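Local coordinates for KLLA0C04147p (PDB 5H2A), which probably binds and transfers sterols as a full-length member of the oxysterol-binding-protein family, this chain being its ankyrin-repeat domain near the N-terminus, at residues 21-26 / 64-69; 86-91 / 112-117; 174-179 / 183-188. All blocks are in the same frame, centred on the assembly; numbering follows the deposited sequence.

Contact 1. Residues 21-26 / 64-69; sequences DCLRQS and ASLIKD
Leu66 reaches from helix 64-74 to the C-terminal end of helix 12-25, and its methyl CD2 does most of the touching. This carbon lies 3.6 Å from Ser26 O and 3.8 Å from Leu23 O, while Leu66 CD2 and Leu23 CD2 meet at 4.1 Å. The two leucine side chains lie roughly perpendicular. Leu66 points its CB toward the other helix, and CG, anti to the backbone N (chi1 176°), carries CD2 onward to the carbonyls; Leu23 leaves its own helix obliquely and only its end closes in. The packed side continues into the helical stack of the ankyrin domain: Leu23 also rests on Tyr57, Val61 and Leu31, and Leu66 on Phe28. The other side of helix 12-25 is loose and faces solvent, with Arg24 and Gln25 turned away from helix 64-74 and Asp21 exposed; Ser65 and Lys68 are exposed on the second helix. Ser26 has already left helical geometry, although its N still bonds Cys22 O at 2.8 Å. Ser62 OG bonds the carbonyl of buried Leu23, and the hold between the segments rests on van der Waals contact of one methyl with two carbonyl oxygens and one leucine methyl, without a polar bond.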
ATOM      1  N   ASP A  21       3.776  30.296  -6.307  1.00 16.30           N
ATOM      2  CA  ASP A  21       4.301  31.122  -7.381  1.00 21.32           C
ATOM      3  C   ASP A  21       5.366  30.361  -8.152  1.00 22.77           C
ATOM      4  O   ASP A  21       5.374  30.347  -9.389  1.00 23.25           O
ATOM      5  CB  ASP A  21       4.863  32.420  -6.828  1.00 22.56           C
ATOM      6  CG  ASP A  21       5.477  33.269  -7.920  1.00 36.00           C
ATOM      7  OD1 ASP A  21       4.711  33.956  -8.623  1.00 39.10           O
ATOM      8  OD2 ASP A  21       6.710  33.221  -8.081  1.00 31.68           O
ATOM      9  N   CYS A  22       6.254  29.685  -7.429  1.00 17.84           N
ATOM     10  CA  CYS A  22       7.291  28.886  -8.075  1.00 15.83           C
ATOM     11  C   CYS A  22       6.679  27.738  -8.882  1.00 17.58           C
ATOM     12  O   CYS A  22       7.055  27.495 -10.036  1.00 20.71           O
ATOM     13  CB  CYS A  22       8.247  28.358  -7.005  1.00 16.95           C
ATOM     14  SG  CYS A  22       9.692  27.498  -7.669  1.00 22.31           S
ATOM     15  N   LEU A  23       5.749  26.999  -8.279  1.00 14.97           N
ATOM     16  CA  LEU A  23       5.169  25.848  -8.972  1.00 15.85           C
ATOM     17  C   LEU A  23       4.414  26.241 -10.245  1.00 19.85           C
ATOM     18  O   LEU A  23       4.307  25.430 -11.173  1.00 17.03           O
ATOM     19  CB  LEU A  23       4.239  25.091  -8.031  1.00 13.85           C
ATOM     20  CG  LEU A  23       4.952  24.418  -6.843  1.00 14.03           C
ATOM     21  CD1 LEU A  23       3.914  23.743  -5.938  1.00 14.39           C
ATOM     22  CD2 LEU A  23       5.953  23.379  -7.358  1.00 16.14           C
ATOM     23  N   ARG A  24       3.865  27.457 -10.298  1.00 18.35           N
ATOM     24  CA  ARG A  24       3.096  27.893 -11.464  1.00 18.63           C
ATOM     25  C   ARG A  24       3.969  28.326 -12.634  1.00 22.73           C
ATOM     26  O   ARG A  24       3.546  28.219 -13.788  1.00 23.86           O
ATOM     27  CB  ARG A  24       2.189  29.066 -11.086  1.00 23.37           C
ATOM     28  CG  ARG A  24       0.916  28.675 -10.379  1.00 28.03           C
ATOM     29  CD  ARG A  24      -0.085  29.850 -10.345  1.00 30.57           C
ATOM     30  NE  ARG A  24      -1.414  29.353  -9.991  1.00 37.49           N
ATOM     31  CZ  ARG A  24      -1.897  29.349  -8.755  1.00 45.61           C
ATOM     32  NH1 ARG A  24      -1.166  29.838  -7.761  1.00 42.71           N
ATOM     33  NH2 ARG A  24      -3.115  28.862  -8.515  1.00 37.25           N
ATOM     34  N   GLN A  25       5.175  28.826 -12.360  1.00 19.87           N
ATOM     35  CA  GLN A  25       5.969  29.563 -13.335  1.00 22.23           C
ATOM     36  C   GLN A  25       7.354  28.986 -13.565  1.00 30.25           C
ATOM     37  O   GLN A  25       7.968  29.289 -14.598  1.00 23.18           O
ATOM     38  CB  GLN A  25       6.145  31.025 -12.885  1.00 23.47           C
ATOM     39  CG  GLN A  25       4.859  31.815 -12.727  1.00 41.26           C
ATOM     40  CD  GLN A  25       4.089  31.927 -14.033  1.00 52.66           C
ATOM     41  OE1 GLN A  25       4.570  32.522 -15.000  1.00 54.31           O
ATOM     42  NE2 GLN A  25       2.885  31.364 -14.064  1.00 61.61           N
ATOM     43  N   SER A  26       7.881  28.203 -12.638  1.00 19.99           N
ATOM     44  CA  SER A  26       9.297  27.869 -12.618  1.00 23.62           C
ATOM     45  C   SER A  26       9.522  26.391 -12.922  1.00 16.73           C
ATOM     46  O   SER A  26       8.579  25.599 -13.041  1.00 21.49           O
ATOM     47  CB  SER A  26       9.901  28.259 -11.265  1.00 24.29           C
ATOM     48  OG  SER A  26       9.760  29.659 -11.088  1.00 27.04           O
ATOM     49  N   ALA A  64       2.878  19.256 -16.353  1.00 20.07           N
ATOM     50  CA  ALA A  64       3.215  17.854 -16.148  1.00 19.03           C
ATOM     51  C   ALA A  64       4.723  17.631 -16.165  1.00 19.94           C
ATOM     52  O   ALA A  64       5.217  16.731 -15.484  1.00 21.02           O
ATOM     53  CB  ALA A  64       2.512  16.997 -17.208  1.00 25.61           C
ATOM     54  N   SER A  65       5.480  18.453 -16.900  1.00 19.65           N
ATOM     55  CA  SER A  65       6.929  18.258 -16.930  1.00 21.78           C
ATOM     56  C   SER A  65       7.546  18.459 -15.546  1.00 19.84           C
ATOM     57  O   SER A  65       8.458  17.720 -15.148  1.00 18.95           O
ATOM     58  CB  SER A  65       7.573  19.205 -17.939  1.00 26.15           C
ATOM     59  OG  SER A  65       7.302  20.563 -17.602  1.00 20.74           O
ATOM     60  N   LEU A  66       7.073  19.460 -14.807  1.00 17.13           N
ATOM     61  CA  LEU A  66       7.597  19.686 -13.462  1.00 15.95           C
ATOM     62  C   LEU A  66       7.135  18.596 -12.503  1.00 18.27           C
ATOM     63  O   LEU A  66       7.911  18.142 -11.652  1.00 16.56           O
ATOM     64  CB  LEU A  66       7.183  21.067 -12.959  1.00 15.59           C
ATOM     65  CG  LEU A  66       7.570  21.438 -11.520  1.00 16.63           C
ATOM     66  CD1 LEU A  66       9.068  21.297 -11.274  1.00 19.02           C
ATOM     67  CD2 LEU A  66       7.115  22.857 -11.238  1.00 15.70           C
ATOM     68  N   ILE A  67       5.881  18.159 -12.631  1.00 19.00           N
ATOM     69  CA  ILE A  67       5.391  17.047 -11.815  1.00 15.52           C
ATOM     70  C   ILE A  67       6.251  15.811 -12.028  1.00 17.65           C
ATOM     71  O   ILE A  67       6.663  15.148 -11.065  1.00 15.58           O
ATOM     72  CB  ILE A  67       3.909  16.773 -12.127  1.00 15.30           C
ATOM     73  CG1 ILE A  67       3.056  17.940 -11.628  1.00 13.65           C
ATOM     74  CG2 ILE A  67       3.469  15.436 -11.485  1.00 14.79           C
ATOM     75  CD1 ILE A  67       1.655  17.964 -12.227  1.00 16.83           C
ATOM     76  N   LYS A  68       6.577  15.500 -13.287  1.00 17.07           N
ATOM     77  CA  LYS A  68       7.437  14.342 -13.560  1.00 17.88           C
ATOM     78  C   LYS A  68       8.791  14.458 -12.884  1.00 18.76           C
ATOM     79  O   LYS A  68       9.315  13.469 -12.349  1.00 18.79           O
ATOM     80  CB  LYS A  68       7.636  14.162 -15.065  1.00 19.70           C
ATOM     81  CG  LYS A  68       6.420  13.575 -15.753  1.00 24.32           C
ATOM     82  CD  LYS A  68       6.537  13.723 -17.272  1.00 34.38           C
ATOM     83  CE  LYS A  68       5.259  13.301 -17.963  1.00 43.21           C
ATOM     84  NZ  LYS A  68       5.427  13.388 -19.446  1.00 46.29           N
ATOM     85  N   ASP A  69       9.394  15.642 -12.938  1.00 17.56           N
ATOM     86  CA  ASP A  69      10.690  15.841 -12.301  1.00 16.80           C
ATOM     87  C   ASP A  69      10.601  15.650 -10.789  1.00 18.53           C
ATOM     88  O   ASP A  69      11.508  15.069 -10.172  1.00 18.02           O
ATOM     89  CB  ASP A  69      11.215  17.250 -12.621  1.00 17.92           C
ATOM     90  CG  ASP A  69      11.751  17.378 -14.049  1.00 27.53           C
ATOM     91  OD1 ASP A  69      12.129  16.351 -14.641  1.00 23.91           O
ATOM     92  OD2 ASP A  69      11.798  18.520 -14.576  1.00 25.71           O
TER

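Contact 2. Residues 86-91 / 112-117; sequences IDVNKQ and TVLMNH
Val88 projects from the loop 86-91 into the angle between Leu114 and His117, at the C-terminal end of helix 108-115. Its CB is aimed at that helix end, and of the two branches that leave it CG1 serves the ring, CG2 mainly the leucine. CG1 sits over the centre of the His117 imidazole, 4.0 Å from the ring centroid and 10° off the normal, a CH-pi contact made squarely on the face; the nearest ring atom is His117 CE1, 4.0 Å from Val88 CG1. CG2, anti to the backbone N, meets Leu114 CD2 at 3.7 Å, and also approaches His117 CD2, 4.2 Å from Val88 CG2. Val88 and Leu114 pass alongside, pointing opposite ways; the imidazole comes from across the contact and offers its face.

This is the ankyrin architecture: helices 98-104 and 108-115 lie within the predicted repeat 94-117, and the loop leading into it packs on the end of its second helix. The turn in this loop is of type I, from Asp87 to Lys90, with Lys90 N bonded to Asp87 O at 2.9 Å. Asp87 OD1 adds an Asx turn by accepting from Asn89 N at 2.9 Å, the donor standing 59° out of the carboxylate plane. Asn89 in turn bonds Asp119 O and Asn121 N, tying the turn to the residues that follow helix 108-115.

The imidazole is held by both nitrogens: ND1 bonds Asp119 N, which is consistent with an unprotonated ND1, and NE2 bonds Thr75 OG1. These two bonds fix its rotation and keep one face presented to Val88 CG1, while His117 also touches Val71 of helix 64-74.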
ATOM      1  N   ILE A  86       9.447  13.110  -0.848  1.00 18.10           N
ATOM      2  CA  ILE A  86       8.003  13.302  -0.736  1.00 14.95           C
ATOM      3  C   ILE A  86       7.345  11.934  -0.820  1.00 18.47           C
ATOM      4  O   ILE A  86       7.698  11.120  -1.685  1.00 16.84           O
ATOM      5  CB  ILE A  86       7.458  14.233  -1.830  1.00 14.56           C
ATOM      6  CG1 ILE A  86       7.884  15.682  -1.549  1.00 22.40           C
ATOM      7  CG2 ILE A  86       5.912  14.163  -1.884  1.00 20.94           C
ATOM      8  CD1 ILE A  86       7.426  16.660  -2.593  1.00 35.79           C
ATOM      9  N   ASP A  87       6.392  11.693   0.069  1.00 16.86           N
ATOM     10  CA  ASP A  87       5.586  10.480   0.061  1.00 18.98           C
ATOM     11  C   ASP A  87       4.488  10.633  -0.987  1.00 14.09           C
ATOM     12  O   ASP A  87       3.580  11.460  -0.835  1.00 13.26           O
ATOM     13  CB  ASP A  87       5.018  10.251   1.456  1.00 20.15           C
ATOM     14  CG  ASP A  87       4.092   9.065   1.528  1.00 25.57           C
ATOM     15  OD1 ASP A  87       3.939   8.319   0.536  1.00 19.71           O
ATOM     16  OD2 ASP A  87       3.511   8.882   2.613  1.00 25.39           O
ATOM     17  N   VAL A  88       4.558   9.818  -2.043  1.00 15.71           N
ATOM     18  CA  VAL A  88       3.606   9.930  -3.146  1.00 16.14           C
ATOM     19  C   VAL A  88       2.181   9.605  -2.701  1.00 15.16           C
ATOM     20  O   VAL A  88       1.214   9.960  -3.387  1.00 17.22           O
ATOM     21  CB  VAL A  88       4.093   9.031  -4.309  1.00 19.98           C
ATOM     22  CG1 VAL A  88       3.967   7.538  -3.950  1.00 16.08           C
ATOM     23  CG2 VAL A  88       3.343   9.349  -5.590  1.00 21.41           C
ATOM     24  N   ASN A  89       2.021   8.971  -1.534  1.00 14.80           N
ATOM     25  CA  ASN A  89       0.706   8.674  -0.980  1.00 16.61           C
ATOM     26  C   ASN A  89       0.333   9.567   0.199  1.00 17.05           C
ATOM     27  O   ASN A  89      -0.595   9.228   0.940  1.00 17.61           O
ATOM     28  CB  ASN A  89       0.649   7.209  -0.542  1.00 19.27           C
ATOM     29  CG  ASN A  89       0.982   6.270  -1.655  1.00 19.52           C
ATOM     30  OD1 ASN A  89       0.386   6.360  -2.728  1.00 18.46           O
ATOM     31  ND2 ASN A  89       1.940   5.357  -1.417  1.00 18.62           N
ATOM     32  N   LYS A  90       1.054  10.669   0.410  1.00 16.68           N
ATOM     33  CA  LYS A  90       0.700  11.640   1.454  1.00 17.12           C
ATOM     34  C   LYS A  90      -0.751  12.105   1.341  1.00 18.34           C
ATOM     35  O   LYS A  90      -1.217  12.512   0.274  1.00 15.20           O
ATOM     36  CB  LYS A  90       1.646  12.850   1.356  1.00 17.53           C
ATOM     37  CG  LYS A  90       1.286  14.030   2.274  1.00 21.68           C
ATOM     38  CD  LYS A  90       1.426  13.681   3.752  1.00 23.84           C
ATOM     39  CE  LYS A  90       1.040  14.898   4.625  1.00 34.91           C
ATOM     40  NZ  LYS A  90       1.101  14.572   6.078  1.00 42.26           N
ATOM     41  N   GLN A  91      -1.468  12.093   2.461  1.00 15.13           N
ATOM     42  CA  GLN A  91      -2.827  12.613   2.497  1.00 15.80           C
ATOM     43  C   GLN A  91      -2.842  14.029   3.065  1.00 19.42           C
ATOM     44  O   GLN A  91      -2.204  14.296   4.091  1.00 20.69           O
ATOM     45  CB  GLN A  91      -3.725  11.705   3.336  1.00 18.12           C
ATOM     46  CG  GLN A  91      -3.985  10.342   2.711  1.00 19.23           C
ATOM     47  CD  GLN A  91      -4.817   9.481   3.630  1.00 23.39           C
ATOM     48  OE1 GLN A  91      -4.281   8.833   4.521  1.00 26.88           O
ATOM     49  NE2 GLN A  91      -6.133   9.514   3.453  1.00 19.16           N
ATOM     50  N   THR A 112      -1.482   8.890 -15.156  1.00 17.37           N
ATOM     51  CA  THR A 112      -0.630   7.825 -15.678  1.00 19.52           C
ATOM     52  C   THR A 112       0.723   7.780 -14.974  1.00 19.62           C
ATOM     53  O   THR A 112       1.198   6.701 -14.600  1.00 19.28           O
ATOM     54  CB  THR A 112      -0.452   8.013 -17.184  1.00 25.50           C
ATOM     55  OG1 THR A 112      -1.718   7.825 -17.824  1.00 23.35           O
ATOM     56  CG2 THR A 112       0.543   7.008 -17.743  1.00 31.74           C
ATOM     57  N   VAL A 113       1.369   8.936 -14.802  1.00 17.89           N
ATOM     58  CA  VAL A 113       2.655   8.981 -14.093  1.00 17.05           C
ATOM     59  C   VAL A 113       2.516   8.406 -12.687  1.00 18.74           C
ATOM     60  O   VAL A 113       3.352   7.619 -12.222  1.00 17.26           O
ATOM     61  CB  VAL A 113       3.183  10.426 -14.051  1.00 18.71           C
ATOM     62  CG1 VAL A 113       4.390  10.544 -13.099  1.00 22.05           C
ATOM     63  CG2 VAL A 113       3.570  10.897 -15.458  1.00 21.23           C
ATOM     64  N   LEU A 114       1.473   8.817 -11.969  1.00 18.29           N
ATOM     65  CA  LEU A 114       1.312   8.358 -10.594  1.00 16.22           C
ATOM     66  C   LEU A 114       0.946   6.870 -10.528  1.00 14.30           C
ATOM     67  O   LEU A 114       1.482   6.135  -9.691  1.00 18.20           O
ATOM     68  CB  LEU A 114       0.249   9.220  -9.908  1.00 13.90           C
ATOM     69  CG  LEU A 114       0.643  10.687  -9.648  1.00 13.62           C
ATOM     70  CD1 LEU A 114      -0.560  11.454  -9.077  1.00 17.22           C
ATOM     71  CD2 LEU A 114       1.782  10.750  -8.661  1.00 17.22           C
ATOM     72  N   MET A 115       0.026   6.406 -11.393  1.00 16.52           N
ATOM     73  CA  MET A 115      -0.333   4.978 -11.394  1.00 18.55           C
ATOM     74  C   MET A 115       0.864   4.101 -11.734  1.00 24.00           C
ATOM     75  O   MET A 115       0.916   2.935 -11.319  1.00 22.05           O
ATOM     76  CB  MET A 115      -1.446   4.668 -12.402  1.00 16.20           C
ATOM     77  CG  MET A 115      -2.849   5.266 -12.097  1.00 22.70           C
ATOM     78  SD  MET A 115      -3.613   4.546 -10.641  1.00 28.34           S
ATOM     79  CE  MET A 115      -4.079   2.890 -11.191  1.00 21.21           C
ATOM     80  N   ASN A 116       1.817   4.627 -12.507  1.00 20.94           N
ATOM     81  CA  ASN A 116       3.035   3.885 -12.830  1.00 21.60           C
ATOM     82  C   ASN A 116       4.085   3.923 -11.733  1.00 22.02           C
ATOM     83  O   ASN A 116       5.098   3.222 -11.847  1.00 22.07           O
ATOM     84  CB  ASN A 116       3.634   4.411 -14.136  1.00 25.42           C
ATOM     85  CG  ASN A 116       2.883   3.903 -15.349  1.00 36.76           C
ATOM     86  OD1 ASN A 116       2.176   2.898 -15.271  1.00 40.21           O
ATOM     87  ND2 ASN A 116       3.019   4.601 -16.473  1.00 41.00           N
ATOM     88  N   HIS A 117       3.888   4.706 -10.682  1.00 20.63           N
ATOM     89  CA  HIS A 117       4.847   4.735  -9.579  1.00 21.39           C
ATOM     90  C   HIS A 117       4.811   3.411  -8.825  1.00 21.91           C
ATOM     91  O   HIS A 117       3.735   3.007  -8.356  1.00 20.24           O
ATOM     92  CB  HIS A 117       4.529   5.888  -8.622  1.00 19.49           C
ATOM     93  CG  HIS A 117       5.639   6.210  -7.673  1.00 21.00           C
ATOM     94  ND1 HIS A 117       6.040   5.355  -6.670  1.00 22.72           N
ATOM     95  CD2 HIS A 117       6.419   7.311  -7.560  1.00 21.37           C
ATOM     96  CE1 HIS A 117       7.025   5.909  -5.987  1.00 25.84           C
ATOM     97  NE2 HIS A 117       7.267   7.102  -6.500  1.00 24.18           N
TER

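Contact 3. Residues 174-179 / 183-188; sequences SILSNP and ELLDIN
Leu185 folds back onto Ile175 and Leu176 where, in the ankyrin domain, helix 169-176 is followed closely by the short helix 179-184, N-capped by Asn178.

The apolar part is carried by one methyl. Leu185 CD1 meets Ile175 CG2 at 3.6 Å and Leu176 CD2 at 4.0 Å, so it is received by two consecutive residues, Ile175 and Leu176. The side chains of Ile175 and Leu185 meet nearly square-on. Ile175 CG2 lies anti to its own backbone nitrogen and faces the leucine, while Leu176 is directed less squarely and brings only its tip close. Ile175 also touches Glu159 of helix 139-165, and Leu176 packs on Trp213 of helix 208-215, which Ile187 also touches.

The polar contacts shape the turns at both ends. Ser174 O accepts two bonds from one residue, Ser177 N at 3.2 Å and Ser177 OG at 2.6 Å. The Asn178 cap is made by its OD1, which takes Arg180 N. Beyond helix 179-184 Asp186 OD1 accepts from Asn188 N at 2.9 Å, an Asx turn with the donor 45° out of the carboxylate plane, and the Asn188 amide goes on to bond Asp220 N and Gly218 O.

Directly between the segments runs a weak backbone bond, Glu183 N to Pro179 O, the helical link from one residue to the fourth before it. A water links the same carbonyl to the glutamate, donating to Pro179 O at 2.7 Å and, weakly, to Glu183 OE2 at 3.3 Å.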
ATOM      1  N   SER A 174       7.828  -9.296   1.522  1.00 26.59           N
ATOM      2  CA  SER A 174       8.037  -8.100   0.714  1.00 27.03           C
ATOM      3  C   SER A 174       6.761  -7.707  -0.022  1.00 27.62           C
ATOM      4  O   SER A 174       6.389  -6.521  -0.058  1.00 25.56           O
ATOM      5  CB  SER A 174       9.182  -8.339  -0.274  1.00 31.66           C
ATOM      6  OG  SER A 174       9.406  -7.191  -1.066  1.00 37.22           O
ATOM      7  N   ILE A 175       6.056  -8.690  -0.584  1.00 20.85           N
ATOM      8  CA  ILE A 175       4.800  -8.396  -1.280  1.00 19.34           C
ATOM      9  C   ILE A 175       3.808  -7.735  -0.333  1.00 19.93           C
ATOM     10  O   ILE A 175       3.183  -6.720  -0.667  1.00 21.93           O
ATOM     11  CB  ILE A 175       4.221  -9.680  -1.904  1.00 21.02           C
ATOM     12  CG1 ILE A 175       5.121 -10.151  -3.051  1.00 25.11           C
ATOM     13  CG2 ILE A 175       2.827  -9.438  -2.408  1.00 20.42           C
ATOM     14  CD1 ILE A 175       4.753 -11.543  -3.601  1.00 22.00           C
ATOM     15  N   LEU A 176       3.639  -8.293   0.863  1.00 17.47           N
ATOM     16  CA  LEU A 176       2.633  -7.730   1.754  1.00 21.66           C
ATOM     17  C   LEU A 176       3.117  -6.501   2.508  1.00 26.01           C
ATOM     18  O   LEU A 176       2.310  -5.875   3.199  1.00 26.74           O
ATOM     19  CB  LEU A 176       2.134  -8.795   2.745  1.00 23.45           C
ATOM     20  CG  LEU A 176       1.243  -9.892   2.147  1.00 35.18           C
ATOM     21  CD1 LEU A 176       0.536 -10.643   3.262  1.00 38.43           C
ATOM     22  CD2 LEU A 176       0.220  -9.316   1.171  1.00 37.36           C
ATOM     23  N   SER A 177       4.391  -6.115   2.371  1.00 24.14           N
ATOM     24  CA  SER A 177       4.843  -4.872   2.990  1.00 30.52           C
ATOM     25  C   SER A 177       4.321  -3.634   2.258  1.00 32.15           C
ATOM     26  O   SER A 177       4.386  -2.533   2.812  1.00 30.23           O
ATOM     27  CB  SER A 177       6.376  -4.842   3.062  1.00 29.05           C
ATOM     28  OG  SER A 177       6.959  -4.728   1.773  1.00 30.07           O
ATOM     29  N   ASN A 178       3.819  -3.787   1.029  1.00 28.07           N
ATOM     30  CA  ASN A 178       3.155  -2.701   0.310  1.00 22.43           C
ATOM     31  C   ASN A 178       1.685  -2.705   0.705  1.00 24.20           C
ATOM     32  O   ASN A 178       0.967  -3.664   0.375  1.00 22.36           O
ATOM     33  CB  ASN A 178       3.311  -2.903  -1.198  1.00 25.04           C
ATOM     34  CG  ASN A 178       2.659  -1.802  -2.034  1.00 25.30           C
ATOM     35  OD1 ASN A 178       1.842  -1.019  -1.551  1.00 25.56           O
ATOM     36  ND2 ASN A 178       3.013  -1.759  -3.309  1.00 29.24           N
ATOM     37  N   PRO A 179       1.182  -1.666   1.392  1.00 24.97           N
ATOM     38  CA  PRO A 179      -0.232  -1.662   1.804  1.00 24.12           C
ATOM     39  C   PRO A 179      -1.196  -1.819   0.645  1.00 20.59           C
ATOM     40  O   PRO A 179      -2.304  -2.338   0.834  1.00 18.86           O
ATOM     41  CB  PRO A 179      -0.406  -0.288   2.483  1.00 26.36           C
ATOM     42  CG  PRO A 179       0.969   0.143   2.845  1.00 32.79           C
ATOM     43  CD  PRO A 179       1.891  -0.444   1.814  1.00 28.47           C
ATOM     44  N   GLU A 183      -4.416  -4.840   0.232  1.00 19.13           N
ATOM     45  CA  GLU A 183      -5.805  -4.625  -0.184  1.00 23.43           C
ATOM     46  C   GLU A 183      -6.166  -5.393  -1.456  1.00 23.57           C
ATOM     47  O   GLU A 183      -7.292  -5.896  -1.584  1.00 21.71           O
ATOM     48  CB  GLU A 183      -6.063  -3.127  -0.407  1.00 27.19           C
ATOM     49  CG  GLU A 183      -6.118  -2.303   0.860  1.00 49.77           C
ATOM     50  CD  GLU A 183      -7.036  -2.925   1.893  1.00 63.77           C
ATOM     51  OE1 GLU A 183      -8.184  -3.272   1.526  1.00 62.07           O
ATOM     52  OE2 GLU A 183      -6.605  -3.075   3.061  1.00 68.18           O
ATOM     53  N   LEU A 184      -5.246  -5.477  -2.419  1.00 22.26           N
ATOM     54  CA  LEU A 184      -5.589  -6.013  -3.737  1.00 21.66           C
ATOM     55  C   LEU A 184      -5.391  -7.523  -3.858  1.00 21.93           C
ATOM     56  O   LEU A 184      -5.815  -8.114  -4.861  1.00 21.27           O
ATOM     57  CB  LEU A 184      -4.767  -5.296  -4.815  1.00 18.59           C
ATOM     58  CG  LEU A 184      -5.134  -3.807  -4.928  1.00 22.43           C
ATOM     59  CD1 LEU A 184      -4.352  -3.132  -6.041  1.00 24.92           C
ATOM     60  CD2 LEU A 184      -6.626  -3.630  -5.127  1.00 25.85           C
ATOM     61  N   LEU A 185      -4.750  -8.153  -2.891  1.00 17.66           N
ATOM     62  CA  LEU A 185      -4.597  -9.605  -2.874  1.00 16.66           C
ATOM     63  C   LEU A 185      -5.617 -10.209  -1.916  1.00 22.07           C
ATOM     64  O   LEU A 185      -5.941  -9.617  -0.882  1.00 20.24           O
ATOM     65  CB  LEU A 185      -3.185  -9.990  -2.443  1.00 14.89           C
ATOM     66  CG  LEU A 185      -2.049  -9.630  -3.396  1.00 22.93           C
ATOM     67  CD1 LEU A 185      -0.715  -9.793  -2.678  1.00 19.61           C
ATOM     68  CD2 LEU A 185      -2.094 -10.533  -4.647  1.00 23.37           C
ATOM     69  N   ASP A 186      -6.131 -11.378  -2.270  1.00 20.32           N
ATOM     70  CA  ASP A 186      -7.098 -12.098  -1.446  1.00 20.19           C
ATOM     71  C   ASP A 186      -6.456 -13.443  -1.125  1.00 17.79           C
ATOM     72  O   ASP A 186      -6.518 -14.375  -1.934  1.00 19.76           O
ATOM     73  CB  ASP A 186      -8.427 -12.275  -2.178  1.00 23.90           C
ATOM     74  CG  ASP A 186      -9.479 -12.977  -1.330  1.00 28.72           C
ATOM     75  OD1 ASP A 186      -9.172 -13.395  -0.195  1.00 22.81           O
ATOM     76  OD2 ASP A 186     -10.618 -13.113  -1.813  1.00 30.21           O
ATOM     77  N   ILE A 187      -5.830 -13.547   0.048  1.00 18.56           N
ATOM     78  CA  ILE A 187      -5.177 -14.802   0.407  1.00 18.75           C
ATOM     79  C   ILE A 187      -6.187 -15.928   0.580  1.00 20.10           C
ATOM     80  O   ILE A 187      -5.800 -17.100   0.623  1.00 22.98           O
ATOM     81  CB  ILE A 187      -4.308 -14.582   1.669  1.00 18.28           C
ATOM     82  CG1 ILE A 187      -3.234 -15.675   1.810  1.00 18.17           C
ATOM     83  CG2 ILE A 187      -5.169 -14.502   2.932  1.00 18.23           C
ATOM     84  CD1 ILE A 187      -2.267 -15.370   2.949  1.00 20.56           C
ATOM     85  N   ASN A 188      -7.480 -15.607   0.642  1.00 17.05           N
ATOM     86  CA  ASN A 188      -8.525 -16.616   0.779  1.00 20.06           C
ATOM     87  C   ASN A 188      -9.236 -16.928  -0.530  1.00 21.22           C
ATOM     88  O   ASN A 188     -10.284 -17.585  -0.514  1.00 22.86           O
ATOM     89  CB  ASN A 188      -9.518 -16.171   1.850  1.00 22.67           C
ATOM     90  CG  ASN A 188      -8.863 -16.097   3.220  1.00 27.16           C
ATOM     91  OD1 ASN A 188      -8.399 -17.112   3.742  1.00 28.85           O
ATOM     92  ND2 ASN A 188      -8.777 -14.900   3.781  1.00 25.32           N
TER
HETATM   93  O   HOH W   1      -3.635  -1.619   3.123  1.00 38.15           O

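Overall arrangement
The three contacts follow one another along the chain, each closing before the next opens, and are spread along the elongated, all-helical ankyrin domain. Contact 1 joins helices 12-25 and 64-74, about 16 Å centre to centre from contact 2, and the two touch where Lys68 CE packs on Val113 CG2 at 3.9 Å. The centre of contact 3 is about 18 Å from that of contact 2 and about 34 Å from that of contact 1. Helix 139-165 spans the later part, touching helix 108-115 of contact 2 and both helices of contact 3. That shared helix, and the touch between contacts 1 and 2, join the row into one continuous ankyrin domain.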